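PDB 1I78: protease VII from Escherichia coli, which cleaves polypeptides as an outer-membrane endopeptidase of the omptin family, built as a beta barrel. Local coordinates for residues V225-N236 / V249-K260. The protein carries 3 engineered substitutions. Residues are numbered along the deposited sequence; the frame is centred on the assembly and turned at random.
Sequences VKDQNYYSVAVN and VEGAWNRVTNKK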
ATOM      1  N   VAL A 225      -1.810  -7.987 -11.412  1.00 42.94           N
ATOM      2  CA  VAL A 225      -1.123  -9.149 -10.859  1.00 40.96           C
ATOM      3  C   VAL A 225      -2.150  -9.884  -9.996  1.00 41.26           C
ATOM      4  O   VAL A 225      -2.986  -9.245  -9.352  1.00 41.19           O
ATOM      5  CB  VAL A 225       0.071  -8.703  -9.988  1.00 40.61           C
ATOM      6  CG1 VAL A 225       0.927  -9.903  -9.591  1.00 38.59           C
ATOM      7  CG2 VAL A 225       0.892  -7.676 -10.744  1.00 39.18           C
ATOM      8  N   LYS A 226      -2.090 -11.213  -9.977  1.00 39.73           N
ATOM      9  CA  LYS A 226      -3.048 -12.001  -9.204  1.00 40.67           C
ATOM     10  C   LYS A 226      -2.409 -12.986  -8.224  1.00 40.07           C
ATOM     11  O   LYS A 226      -1.250 -13.371  -8.381  1.00 39.99           O
ATOM     12  CB  LYS A 226      -3.960 -12.779 -10.156  1.00 43.34           C
ATOM     13  CG  LYS A 226      -4.655 -11.929 -11.206  1.00 45.80           C
ATOM     14  CD  LYS A 226      -5.392 -12.806 -12.216  1.00 48.67           C
ATOM     15  CE  LYS A 226      -5.931 -11.979 -13.388  1.00 52.52           C
ATOM     16  NZ  LYS A 226      -6.521 -12.815 -14.483  1.00 54.09           N
ATOM     17  N   ASP A 227      -3.181 -13.389  -7.217  1.00 38.46           N
ATOM     18  CA  ASP A 227      -2.718 -14.345  -6.215  1.00 38.10           C
ATOM     19  C   ASP A 227      -1.413 -13.894  -5.568  1.00 37.24           C
ATOM     20  O   ASP A 227      -0.485 -14.676  -5.350  1.00 38.30           O
ATOM     21  CB  ASP A 227      -2.560 -15.715  -6.870  1.00 39.80           C
ATOM     22  CG  ASP A 227      -3.862 -16.208  -7.498  1.00 43.86           C
ATOM     23  OD1 ASP A 227      -3.895 -16.469  -8.730  1.00 44.27           O
ATOM     24  OD2 ASP A 227      -4.861 -16.322  -6.749  1.00 46.26           O
ATOM     25  N   GLN A 228      -1.377 -12.612  -5.241  1.00 35.58           N
ATOM     26  CA  GLN A 228      -0.221 -11.977  -4.642  1.00 35.36           C
ATOM     27  C   GLN A 228      -0.290 -12.057  -3.109  1.00 35.09           C
ATOM     28  O   GLN A 228      -1.371 -12.015  -2.522  1.00 37.22           O
ATOM     29  CB  GLN A 228      -0.186 -10.528  -5.146  1.00 35.63           C
ATOM     30  CG  GLN A 228       1.048  -9.742  -4.808  1.00 37.70           C
ATOM     31  CD  GLN A 228       1.339  -8.667  -5.840  1.00 38.19           C
ATOM     32  OE1 GLN A 228       0.428  -7.993  -6.337  1.00 37.65           O
ATOM     33  NE2 GLN A 228       2.615  -8.495  -6.163  1.00 36.30           N
ATOM     34  N   ASN A 229       0.861 -12.179  -2.461  1.00 33.47           N
ATOM     35  CA  ASN A 229       0.911 -12.273  -1.005  1.00 33.45           C
ATOM     36  C   ASN A 229       0.918 -10.912  -0.312  1.00 33.26           C
ATOM     37  O   ASN A 229       1.446  -9.920  -0.833  1.00 33.10           O
ATOM     38  CB  ASN A 229       2.136 -13.080  -0.565  1.00 33.62           C
ATOM     39  CG  ASN A 229       2.020 -14.561  -0.921  1.00 38.82           C
ATOM     40  OD1 ASN A 229       2.983 -15.170  -1.379  1.00 41.03           O
ATOM     41  ND2 ASN A 229       0.841 -15.147  -0.697  1.00 38.18           N
ATOM     42  N   TYR A 230       0.308 -10.885   0.865  1.00 30.46           N
ATOM     43  CA  TYR A 230       0.211  -9.689   1.671  1.00 29.19           C
ATOM     44  C   TYR A 230       0.418 -10.073   3.125  1.00 29.86           C
ATOM     45  O   TYR A 230      -0.044 -11.125   3.574  1.00 28.43           O
ATOM     46  CB  TYR A 230      -1.163  -9.047   1.502  1.00 28.99           C
ATOM     47  CG  TYR A 230      -1.479  -8.028   2.556  1.00 31.49           C
ATOM     48  CD1 TYR A 230      -0.855  -6.783   2.560  1.00 33.18           C
ATOM     49  CD2 TYR A 230      -2.411  -8.305   3.559  1.00 34.77           C
ATOM     50  CE1 TYR A 230      -1.149  -5.834   3.529  1.00 32.20           C
ATOM     51  CE2 TYR A 230      -2.717  -7.367   4.538  1.00 34.46           C
ATOM     52  CZ  TYR A 230      -2.087  -6.128   4.516  1.00 36.17           C
ATOM     53  OH  TYR A 230      -2.419  -5.176   5.461  1.00 38.25           O
ATOM     54  N   TYR A 231       1.138  -9.233   3.855  1.00 29.79           N
ATOM     55  CA  TYR A 231       1.369  -9.502   5.260  1.00 32.95           C
ATOM     56  C   TYR A 231       1.193  -8.194   5.983  1.00 32.11           C
ATOM     57  O   TYR A 231       1.423  -7.127   5.422  1.00 31.37           O
ATOM     58  CB  TYR A 231       2.789 -10.045   5.522  1.00 36.07           C
ATOM     59  CG  TYR A 231       3.200 -11.183   4.613  1.00 42.27           C
ATOM     60  CD1 TYR A 231       3.693 -10.932   3.326  1.00 43.87           C
ATOM     61  CD2 TYR A 231       3.065 -12.516   5.016  1.00 45.57           C
ATOM     62  CE1 TYR A 231       4.040 -11.974   2.459  1.00 44.55           C
ATOM     63  CE2 TYR A 231       3.411 -13.577   4.152  1.00 46.88           C
ATOM     64  CZ  TYR A 231       3.899 -13.293   2.873  1.00 47.44           C
ATOM     65  OH  TYR A 231       4.250 -14.316   2.010  1.00 48.36           O
ATOM     66  N   SER A 232       0.786  -8.277   7.238  1.00 31.76           N
ATOM     67  CA  SER A 232       0.606  -7.086   8.037  1.00 30.38           C
ATOM     68  C   SER A 232       0.870  -7.364   9.512  1.00 30.27           C
ATOM     69  O   SER A 232       0.516  -8.428  10.017  1.00 30.63           O
ATOM     70  CB  SER A 232      -0.807  -6.562   7.861  1.00 29.22           C
ATOM     71  OG  SER A 232      -0.934  -5.348   8.558  1.00 34.02           O
ATOM     72  N   VAL A 233       1.509  -6.412  10.187  1.00 30.44           N
ATOM     73  CA  VAL A 233       1.791  -6.523  11.614  1.00 30.56           C
ATOM     74  C   VAL A 233       1.505  -5.180  12.268  1.00 32.06           C
ATOM     75  O   VAL A 233       2.052  -4.157  11.862  1.00 34.57           O
ATOM     76  CB  VAL A 233       3.265  -6.893  11.888  1.00 32.86           C
ATOM     77  CG1 VAL A 233       3.529  -6.896  13.392  1.00 29.39           C
ATOM     78  CG2 VAL A 233       3.578  -8.265  11.305  1.00 32.08           C
ATOM     79  N   ALA A 234       0.631  -5.169  13.267  1.00 31.57           N
ATOM     80  CA  ALA A 234       0.319  -3.923  13.961  1.00 30.70           C
ATOM     81  C   ALA A 234       0.276  -4.156  15.471  1.00 30.79           C
ATOM     82  O   ALA A 234      -0.151  -5.217  15.928  1.00 30.74           O
ATOM     83  CB  ALA A 234      -1.019  -3.343  13.459  1.00 24.66           C
ATOM     84  N   VAL A 235       0.753  -3.175  16.236  1.00 30.26           N
ATOM     85  CA  VAL A 235       0.751  -3.261  17.694  1.00 31.19           C
ATOM     86  C   VAL A 235       0.332  -1.909  18.262  1.00 32.08           C
ATOM     87  O   VAL A 235       0.613  -0.853  17.678  1.00 30.93           O
ATOM     88  CB  VAL A 235       2.152  -3.675  18.266  1.00 33.07           C
ATOM     89  CG1 VAL A 235       2.510  -5.096  17.798  1.00 31.21           C
ATOM     90  CG2 VAL A 235       3.234  -2.694  17.817  1.00 31.01           C
ATOM     91  N   ASN A 236      -0.358  -1.949  19.395  1.00 32.00           N
ATOM     92  CA  ASN A 236      -0.841  -0.736  20.041  1.00 31.80           C
ATOM     93  C   ASN A 236      -0.677  -0.759  21.563  1.00 31.66           C
ATOM     94  O   ASN A 236      -0.511  -1.821  22.180  1.00 28.68           O
ATOM     95  CB  ASN A 236      -2.314  -0.521  19.688  1.00 35.65           C
ATOM     96  CG  ASN A 236      -3.176  -1.737  20.017  1.00 38.72           C
ATOM     97  OD1 ASN A 236      -3.363  -2.093  21.183  1.00 42.49           O
ATOM     98  ND2 ASN A 236      -3.691  -2.388  18.982  1.00 40.88           N
ATOM     99  N   VAL A 249      -1.966   4.604  21.119  1.00 34.42           N
ATOM    100  CA  VAL A 249      -0.932   4.884  20.141  1.00 33.05           C
ATOM    101  C   VAL A 249      -0.682   3.567  19.376  1.00 34.49           C
ATOM    102  O   VAL A 249      -0.723   2.476  19.966  1.00 32.79           O
ATOM    103  CB  VAL A 249       0.331   5.425  20.910  1.00 33.35           C
ATOM    104  CG1 VAL A 249       1.502   4.451  20.836  1.00 29.75           C
ATOM    105  CG2 VAL A 249       0.674   6.826  20.412  1.00 28.78           C
ATOM    106  N   GLU A 250      -0.459   3.649  18.066  1.00 34.53           N
ATOM    107  CA  GLU A 250      -0.254   2.425  17.295  1.00 34.68           C
ATOM    108  C   GLU A 250       0.743   2.524  16.157  1.00 31.63           C
ATOM    109  O   GLU A 250       0.939   3.597  15.587  1.00 31.39           O
ATOM    110  CB  GLU A 250      -1.595   1.904  16.722  1.00 37.44           C
ATOM    111  CG  GLU A 250      -1.449   0.566  15.992  1.00 42.69           C
ATOM    112  CD  GLU A 250      -2.764  -0.080  15.599  1.00 50.86           C
ATOM    113  OE1 GLU A 250      -3.433   0.434  14.671  1.00 53.50           O
ATOM    114  OE2 GLU A 250      -3.128  -1.112  16.220  1.00 54.96           O
ATOM    115  N   GLY A 251       1.352   1.380  15.844  1.00 28.11           N
ATOM    116  CA  GLY A 251       2.309   1.276  14.761  1.00 28.45           C
ATOM    117  C   GLY A 251       1.991   0.071  13.881  1.00 30.89           C
ATOM    118  O   GLY A 251       1.859  -1.064  14.368  1.00 30.11           O
ATOM    119  N   ALA A 252       1.876   0.309  12.577  1.00 30.85           N
ATOM    120  CA  ALA A 252       1.554  -0.753  11.631  1.00 31.51           C
ATOM    121  C   ALA A 252       2.478  -0.832  10.416  1.00 33.32           C
ATOM    122  O   ALA A 252       2.861   0.175   9.823  1.00 32.99           O
ATOM    123  CB  ALA A 252       0.122  -0.600  11.161  1.00 28.90           C
ATOM    124  N   TRP A 253       2.818  -2.059  10.053  1.00 34.46           N
ATOM    125  CA  TRP A 253       3.666  -2.338   8.912  1.00 34.32           C
ATOM    126  C   TRP A 253       2.874  -3.255   8.000  1.00 34.72           C
ATOM    127  O   TRP A 253       2.068  -4.060   8.462  1.00 35.89           O
ATOM    128  CB  TRP A 253       4.927  -3.072   9.352  1.00 34.99           C
ATOM    129  CG  TRP A 253       5.703  -3.680   8.209  1.00 38.35           C
ATOM    130  CD1 TRP A 253       6.536  -3.030   7.345  1.00 39.14           C
ATOM    131  CD2 TRP A 253       5.727  -5.063   7.825  1.00 40.35           C
ATOM    132  NE1 TRP A 253       7.084  -3.921   6.453  1.00 41.23           N
ATOM    133  CE2 TRP A 253       6.607  -5.176   6.724  1.00 41.53           C
ATOM    134  CE3 TRP A 253       5.091  -6.222   8.308  1.00 45.59           C
ATOM    135  CZ2 TRP A 253       6.877  -6.409   6.093  1.00 44.29           C
ATOM    136  CZ3 TRP A 253       5.360  -7.461   7.677  1.00 46.88           C
ATOM    137  CH2 TRP A 253       6.249  -7.536   6.583  1.00 45.59           C
ATOM    138  N   ASN A 254       3.082  -3.136   6.704  1.00 33.91           N
ATOM    139  CA  ASN A 254       2.389  -4.033   5.811  1.00 37.96           C
ATOM    140  C   ASN A 254       3.142  -4.109   4.511  1.00 36.88           C
ATOM    141  O   ASN A 254       3.739  -3.135   4.071  1.00 38.13           O
ATOM    142  CB  ASN A 254       0.934  -3.596   5.595  1.00 39.38           C
ATOM    143  CG  ASN A 254       0.832  -2.277   4.917  1.00 41.55           C
ATOM    144  OD1 ASN A 254       1.261  -2.126   3.771  1.00 41.60           O
ATOM    145  ND2 ASN A 254       0.268  -1.294   5.618  1.00 42.74           N
ATOM    146  N   ARG A 255       3.141  -5.292   3.916  1.00 37.04           N
ATOM    147  CA  ARG A 255       3.853  -5.494   2.675  1.00 35.48           C
ATOM    148  C   ARG A 255       3.098  -6.326   1.662  1.00 33.57           C
ATOM    149  O   ARG A 255       2.359  -7.260   2.013  1.00 30.63           O
ATOM    150  CB  ARG A 255       5.191  -6.173   2.957  1.00 35.84           C
ATOM    151  CG  ARG A 255       5.961  -6.529   1.698  1.00 39.34           C
ATOM    152  CD  ARG A 255       7.359  -7.023   2.017  1.00 45.20           C
ATOM    153  NE  ARG A 255       8.128  -7.324   0.811  1.00 49.14           N
ATOM    154  CZ  ARG A 255       8.325  -6.465  -0.189  1.00 50.99           C
ATOM    155  NH1 ARG A 255       7.808  -5.235  -0.140  1.00 50.08           N
ATOM    156  NH2 ARG A 255       9.038  -6.840  -1.248  1.00 50.09           N
ATOM    157  N   VAL A 256       3.284  -5.965   0.400  1.00 32.20           N
ATOM    158  CA  VAL A 256       2.704  -6.719  -0.700  1.00 32.73           C
ATOM    159  C   VAL A 256       3.907  -7.206  -1.487  1.00 32.40           C
ATOM    160  O   VAL A 256       4.605  -6.419  -2.113  1.00 35.65           O
ATOM    161  CB  VAL A 256       1.816  -5.861  -1.607  1.00 30.11           C
ATOM    162  CG1 VAL A 256       1.509  -6.627  -2.890  1.00 28.66           C
ATOM    163  CG2 VAL A 256       0.544  -5.524  -0.891  1.00 27.80           C
ATOM    164  N   THR A 257       4.158  -8.503  -1.425  1.00 32.93           N
ATOM    165  CA  THR A 257       5.292  -9.104  -2.111  1.00 34.18           C
ATOM    166  C   THR A 257       5.175  -9.035  -3.628  1.00 33.73           C
ATOM    167  O   THR A 257       4.091  -9.174  -4.196  1.00 34.78           O
ATOM    168  CB  THR A 257       5.454 -10.565  -1.674  1.00 35.38           C
ATOM    169  OG1 THR A 257       5.954 -10.589  -0.336  1.00 41.31           O
ATOM    170  CG2 THR A 257       6.435 -11.293  -2.560  1.00 41.30           C
ATOM    171  N   ASN A 258       6.308  -8.822  -4.285  1.00 33.41           N
ATOM    172  CA  ASN A 258       6.329  -8.726  -5.732  1.00 32.68           C
ATOM    173  C   ASN A 258       6.000 -10.046  -6.420  1.00 32.30           C
ATOM    174  O   ASN A 258       6.371 -11.128  -5.956  1.00 30.14           O
ATOM    175  CB  ASN A 258       7.691  -8.231  -6.215  1.00 31.04           C
ATOM    176  CG  ASN A 258       7.739  -8.059  -7.716  1.00 31.68           C
ATOM    177  OD1 ASN A 258       6.960  -7.304  -8.295  1.00 31.42           O
ATOM    178  ND2 ASN A 258       8.648  -8.765  -8.354  1.00 29.98           N
ATOM    179  N   LYS A 259       5.303  -9.929  -7.540  1.00 31.12           N
ATOM    180  CA  LYS A 259       4.899 -11.069  -8.334  1.00 32.99           C
ATOM    181  C   LYS A 259       4.677 -10.521  -9.745  1.00 35.08           C
ATOM    182  O   LYS A 259       4.459  -9.318  -9.918  1.00 34.91           O
ATOM    183  CB  LYS A 259       3.605 -11.659  -7.754  1.00 33.53           C
ATOM    184  CG  LYS A 259       3.095 -12.933  -8.414  1.00 33.16           C
ATOM    185  CD  LYS A 259       2.017 -13.592  -7.543  1.00 32.83           C
ATOM    186  CE  LYS A 259       1.559 -14.930  -8.098  1.00 30.50           C
ATOM    187  NZ  LYS A 259       0.836 -14.785  -9.391  1.00 28.70           N
ATOM    188  N   LYS A 260       4.755 -11.388 -10.752  1.00 35.75           N
ATOM    189  CA  LYS A 260       4.561 -10.957 -12.128  1.00 38.07           C
ATOM    190  C   LYS A 260       3.114 -11.088 -12.542  1.00 39.32           C
ATOM    191  O   LYS A 260       2.394 -11.959 -12.058  1.00 41.25           O
ATOM    192  CB  LYS A 260       5.423 -11.788 -13.094  1.00 40.32           C
ATOM    193  CG  LYS A 260       6.921 -11.542 -12.984  1.00 42.11           C
ATOM    194  CD  LYS A 260       7.694 -12.436 -13.925  1.00 42.55           C
ATOM    195  CE  LYS A 260       9.194 -12.212 -13.795  1.00 43.99           C
ATOM    196  NZ  LYS A 260       9.935 -13.085 -14.755  1.00 46.83           N
TER
HETATM  197  O   HOH W   1      -0.253 -12.694 -12.015  1.00 42.83           O
HETATM  198  O   HOH W   2       3.372 -12.271  -3.879  1.00 44.03           O
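Tyr230 lies beside Val256 and Asn254 on one face of a beta hairpin, two neighbouring staves of the omptin beta barrel. From Tyr231–Arg255 to Val235–Gly251 the hydrogen-bonded pairs keep regular register, Gly251 N meeting Val235 O almost head-on at 3.0 Å. On the face that looks into the barrel, polar Ser232, Asn236, Glu250 and Asn254 share the interior with small or apolar Ala234, Ala252 and Val256. Tyr230 has CG anti to its N (chi1 165°), which carries the ring over the partner strand. There CD1 comes 3.9 Å from Val256 CG2, and CE1 touches Asn254 CB. The ring and the Asn254 amide are inclined 40° to each other, and Asn254 OD1 accepts a hydrogen bond from Asn286 ND2 of the next strand. Further along, Ala234 and Ala252 meet methyl to methyl. Beyond them Asn236 ND2 bonds Glu250 OE2 at 3.1 Å, nearly straight (172°) and on the anti side of the carboxylate.

On the outward face Val233, Val235 and Trp253 may face lipid, which would suit their apolar groups. Val233 CG2 touches the edge of the indole at Trp253 CE3, 3.9 Å away. Arg255, farther along this face, has its charge paired with Glu283.

Regularity ends at the G1 bulge of Asp227 and Gln228, which face Val204 on the other neighbouring strand; side chains and water bridge the widened gap. Gln228 crosses Val256 at about a right angle, and its buried amide gives NE2 to Thr257 O at 2.6 Å and to Ile282 O, while OE1 meets Ser206. One water links Asn229 N to Thr257 O; another joins Lys226 N to Lys260 O. Lys259 spans the gap with its long aliphatic chain, CB against Val225 CG1, then bends at its last torsion to place NZ 2.7 Å from Lys226 O.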